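Local coordinates for sniffer CG10964-PA (Drosophila melanogaster, PDB 1SNY), which probably reduces carbonyl compounds with NADPH, as a carbonyl reductase of the short-chain dehydrogenase/reductase family, at residues 87-90 against 91-95; 235-238 against 239-243. One frame throughout, in Å; residues are numbered along the deposited sequence.

Overall arrangement
Both contacts are single-turn couplings inside one helix of the Rossmann fold: contact 1 in helix 87-98, contact 2 in helix 235-248. Their centres lie 28 Å apart, on opposite sides of the chain's centre, with nearest atoms about 18 Å from each other, and they share no element. Each has one buried flank and one more open flank. In 87-95 the open flank carries a lysine-aspartate salt bridge, while aliphatic side chains and a tyrosine turn inward to helix 124-155. In 235-243 no charged side chain takes part; threonine and glutamine side chains instead add second bonds to backbone carbonyls, close to residues that bind NADP.

Contact 1: 87-90 against 91-95; sequences YDKL and VADIE
Two first torsions aim Lys89 and Asp93, one helical turn apart, at each other: CG of Lys89 lies opposite its N (chi1 -170°), and CG of Asp93 sits beside its own N, anti to the carbonyl carbon (chi1 -58°). The lysine chain runs out extended and then bends at its last torsion (chi4 -53°), which swings the ammonium over to the carboxylate. The grip is two-pronged. NZ of Lys89 stands 3.0 Å from OD1 and 3.0 Å from OD2 of Asp93, each oxygen using its syn lone pair, so the carboxylate presents both oxygens to one nitrogen. This salt bridge should offset some of the repulsion between the carboxylate and the backbone carbonyl beneath it, since OD2 of Asp93 is only 3.2 Å from O of Lys89. That same carbonyl is engaged by the backbone, N of Asp93 reaching O of Lys89 at 2.9 Å in a nearly straight bond.

On the inward flank the contacts are between carbon and backbone. CG1 of Ile94 lies 3.4 Å from O of Leu90, the oxygen that accepts the N-H of Ile94 at 3.1 Å. CG2 of Val91 lies 3.9 Å from O of Tyr87, which takes the N-H of Val91. The tyrosine ring leads away from this turn; its hydroxyl is hydrogen-bonded to O of Leu81, an NADP-binding residue, while Tyr87, Val91 and Ile94 pack on helix 124-155. What results is a classic i to i+4 lysine-aspartate bridge on the outer side of an amphipathic helix, one that flanks the parallel sheet of a Rossmann fold.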
loop_
_atom_site.group_PDB
_atom_site.type_symbol
_atom_site.label_atom_id
_atom_site.label_comp_id
_atom_site.label_asym_id
_atom_site.label_seq_id
_atom_site.Cartn_x
_atom_site.Cartn_y
_atom_site.Cartn_z
ATOM N N TYR A 87 -11.780 19.924 -1.988
ATOM C CA TYR A 87 -11.522 19.837 -0.553
ATOM C C TYR A 87 -11.453 21.185 0.147
ATOM O O TYR A 87 -11.982 21.339 1.249
ATOM C CB TYR A 87 -10.224 19.071 -0.280
ATOM C CG TYR A 87 -10.292 17.581 -0.545
ATOM C CD1 TYR A 87 -9.330 16.723 -0.009
ATOM C CD2 TYR A 87 -11.292 17.027 -1.350
ATOM C CE1 TYR A 87 -9.354 15.360 -0.265
ATOM C CE2 TYR A 87 -11.325 15.650 -1.614
ATOM C CZ TYR A 87 -10.345 14.828 -1.066
ATOM O OH TYR A 87 -10.337 13.481 -1.331
ATOM N N ASP A 88 -10.791 22.153 -0.478
ATOM C CA ASP A 88 -10.668 23.483 0.110
ATOM C C ASP A 88 -12.015 24.017 0.585
ATOM O O ASP A 88 -12.107 24.623 1.651
ATOM C CB ASP A 88 -10.057 24.457 -0.901
ATOM C CG ASP A 88 -8.539 24.441 -0.885
ATOM O OD1 ASP A 88 -7.920 25.078 -1.770
ATOM O OD2 ASP A 88 -7.964 23.798 0.020
ATOM N N LYS A 89 -13.063 23.785 -0.199
ATOM C CA LYS A 89 -14.383 24.266 0.173
ATOM C C LYS A 89 -15.017 23.390 1.241
ATOM O O LYS A 89 -15.771 23.878 2.084
ATOM C CB LYS A 89 -15.311 24.327 -1.040
ATOM C CG LYS A 89 -16.609 25.059 -0.740
ATOM C CD LYS A 89 -17.592 24.998 -1.891
ATOM C CE LYS A 89 -18.833 25.817 -1.567
ATOM N NZ LYS A 89 -19.437 25.422 -0.261
ATOM N N LEU A 90 -14.726 22.093 1.202
ATOM C CA LEU A 90 -15.282 21.192 2.198
ATOM C C LEU A 90 -14.854 21.717 3.561
ATOM O O LEU A 90 -15.684 21.928 4.444
ATOM C CB LEU A 90 -14.751 19.770 2.005
ATOM C CG LEU A 90 -15.369 18.719 2.936
ATOM C CD1 LEU A 90 -16.840 18.542 2.578
ATOM C CD2 LEU A 90 -14.634 17.390 2.801
ATOM N N VAL A 91 -13.553 21.938 3.715
ATOM C CA VAL A 91 -12.994 22.440 4.964
ATOM C C VAL A 91 -13.517 23.830 5.301
ATOM O O VAL A 91 -13.676 24.173 6.472
ATOM C CB VAL A 91 -11.447 22.471 4.904
ATOM C CG1 VAL A 91 -10.889 23.299 6.044
ATOM C CG2 VAL A 91 -10.904 21.050 4.991
ATOM N N ALA A 92 -13.779 24.632 4.274
ATOM C CA ALA A 92 -14.295 25.977 4.491
ATOM C C ALA A 92 -15.651 25.878 5.171
ATOM O O ALA A 92 -15.886 26.513 6.196
ATOM C CB ALA A 92 -14.424 26.716 3.161
ATOM N N ASP A 93 -16.537 25.065 4.603
ATOM C CA ASP A 93 -17.869 24.891 5.163
ATOM C C ASP A 93 -17.811 24.396 6.604
ATOM O O ASP A 93 -18.594 24.825 7.451
ATOM C CB ASP A 93 -18.686 23.915 4.311
ATOM C CG ASP A 93 -18.813 24.365 2.866
ATOM O OD1 ASP A 93 -18.815 25.589 2.623
ATOM O OD2 ASP A 93 -18.921 23.495 1.974
ATOM N N ILE A 94 -16.884 23.489 6.885
ATOM C CA ILE A 94 -16.754 22.966 8.234
ATOM C C ILE A 94 -16.318 24.066 9.193
ATOM O O ILE A 94 -16.970 24.309 10.208
ATOM C CB ILE A 94 -15.732 21.805 8.293
ATOM C CG1 ILE A 94 -16.256 20.617 7.483
ATOM C CG2 ILE A 94 -15.487 21.391 9.743
ATOM C CD1 ILE A 94 -15.292 19.440 7.407
ATOM N N GLU A 95 -15.219 24.737 8.863
ATOM C CA GLU A 95 -14.690 25.797 9.711
ATOM C C GLU A 95 -15.736 26.870 10.013
ATOM O O GLU A 95 -15.796 27.393 11.125
ATOM C CB GLU A 95 -13.461 26.432 9.055
ATOM C CG GLU A 95 -12.685 27.364 9.974
ATOM C CD GLU A 95 -11.370 27.820 9.369
ATOM O OE1 GLU A 95 -11.394 28.460 8.293
ATOM O OE2 GLU A 95 -10.311 27.537 9.968
#

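Contact 2: 235-238 against 239-243; sequences VPTS and TGQIV
O of Val235 accepts two bonds from one residue, Thr239: the hydroxyl OG1 of Thr239 at 2.7 Å and the backbone N of Thr239 at 2.9 Å. The N-H arrives almost in line with the carbonyl, whereas the hydroxyl comes in above its plane. Thr239 can do both because OG1 is placed between its own N and carbonyl carbon (chi1 59°), folding the hydroxyl back over the preceding turn. This leaves the methyl CG2 of Thr239 to cross the side chain of Val235, 4.0 Å from its CG1.

The carbonyl of Thr237 is also used twice. The side-chain NE2 of Gln241 reaches O of Thr237 at 3.2 Å, and the backbone N of Gln241 approaches from the other face of the carbonyl plane at 3.3 Å. The oxygen lies in the plane of the glutamine amide, but NE2 stands 61° out of the plane of the carbonyl. Beside this bond the two side chains run together, CG2 of Thr237 lying 3.4 Å from NE2 of Gln241, at the nitrogen end of the amide and only slightly out of its plane.

Ser238 and Ile242 make the buried pairing. CD1 of Ile242 comes within 3.5 Å of OG of Ser238, whose hydroxyl is hydrogen-bonded to O of Pro219, tying the helix to the segment that follows strand 213-217. Ser238 also touches Val222, an NADP-binding residue. Thr239, Ile242 and Val243 all lean on helix 32-42, and helix 235-248 itself forms the crossover of the beta-alpha-beta unit between strands 213-217 and 257-258 at one edge of the parallel sheet.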
loop_
_atom_site.group_PDB
_atom_site.type_symbol
_atom_site.label_atom_id
_atom_site.label_comp_id
_atom_site.label_asym_id
_atom_site.label_seq_id
_atom_site.Cartn_x
_atom_site.Cartn_y
_atom_site.Cartn_z
ATOM N N VAL A 235 -24.949 -4.382 10.638
ATOM C CA VAL A 235 -24.502 -2.996 10.742
ATOM C C VAL A 235 -24.545 -2.393 12.153
ATOM O O VAL A 235 -23.539 -1.869 12.636
ATOM C CB VAL A 235 -25.303 -2.086 9.783
ATOM C CG1 VAL A 235 -24.788 -0.662 9.867
ATOM C CG2 VAL A 235 -25.187 -2.609 8.359
ATOM N N PRO A 236 -25.706 -2.453 12.830
ATOM C CA PRO A 236 -25.820 -1.892 14.185
ATOM C C PRO A 236 -24.850 -2.508 15.193
ATOM O O PRO A 236 -24.298 -1.809 16.045
ATOM C CB PRO A 236 -27.276 -2.170 14.550
ATOM C CG PRO A 236 -27.966 -2.125 13.228
ATOM C CD PRO A 236 -27.019 -2.919 12.356
ATOM N N THR A 237 -24.649 -3.818 15.094
ATOM C CA THR A 237 -23.750 -4.519 16.004
ATOM C C THR A 237 -22.321 -4.018 15.841
ATOM O O THR A 237 -21.634 -3.725 16.824
ATOM C CB THR A 237 -23.772 -6.039 15.747
ATOM O OG1 THR A 237 -25.107 -6.534 15.910
ATOM C CG2 THR A 237 -22.849 -6.757 16.723
ATOM N N SER A 238 -21.874 -3.925 14.593
ATOM C CA SER A 238 -20.524 -3.464 14.308
ATOM C C SER A 238 -20.354 -1.996 14.664
ATOM O O SER A 238 -19.522 -1.648 15.502
ATOM C CB SER A 238 -20.188 -3.671 12.827
ATOM O OG SER A 238 -18.904 -3.153 12.527
ATOM N N THR A 239 -21.144 -1.137 14.029
ATOM C CA THR A 239 -21.058 0.298 14.275
ATOM C C THR A 239 -21.281 0.664 15.739
ATOM O O THR A 239 -20.678 1.613 16.242
ATOM C CB THR A 239 -22.062 1.081 13.396
ATOM O OG1 THR A 239 -23.394 0.632 13.666
ATOM C CG2 THR A 239 -21.750 0.870 11.918
ATOM N N GLY A 240 -22.138 -0.089 16.423
ATOM C CA GLY A 240 -22.388 0.189 17.824
ATOM C C GLY A 240 -21.104 0.015 18.611
ATOM O O GLY A 240 -20.707 0.885 19.390
ATOM N N GLN A 241 -20.437 -1.114 18.399
ATOM C CA GLN A 241 -19.188 -1.386 19.093
ATOM C C GLN A 241 -18.086 -0.445 18.605
ATOM O O GLN A 241 -17.224 -0.034 19.383
ATOM C CB GLN A 241 -18.769 -2.841 18.877
ATOM C CG GLN A 241 -19.834 -3.852 19.268
ATOM C CD GLN A 241 -19.339 -5.284 19.180
ATOM O OE1 GLN A 241 -18.475 -5.706 19.955
ATOM N NE2 GLN A 241 -19.880 -6.040 18.228
ATOM N N ILE A 242 -18.115 -0.102 17.319
ATOM C CA ILE A 242 -17.109 0.801 16.762
ATOM C C ILE A 242 -17.142 2.155 17.466
ATOM O O ILE A 242 -16.121 2.624 17.983
ATOM C CB ILE A 242 -17.318 1.020 15.247
ATOM C CG1 ILE A 242 -17.047 -0.288 14.494
ATOM C CG2 ILE A 242 -16.394 2.133 14.750
ATOM C CD1 ILE A 242 -17.116 -0.167 12.981
ATOM N N VAL A 243 -18.318 2.780 17.483
ATOM C CA VAL A 243 -18.494 4.073 18.137
ATOM C C VAL A 243 -18.029 3.964 19.584
ATOM O O VAL A 243 -17.428 4.888 20.132
ATOM C CB VAL A 243 -19.973 4.510 18.132
ATOM C CG1 VAL A 243 -20.145 5.791 18.952
ATOM C CG2 VAL A 243 -20.450 4.718 16.708
#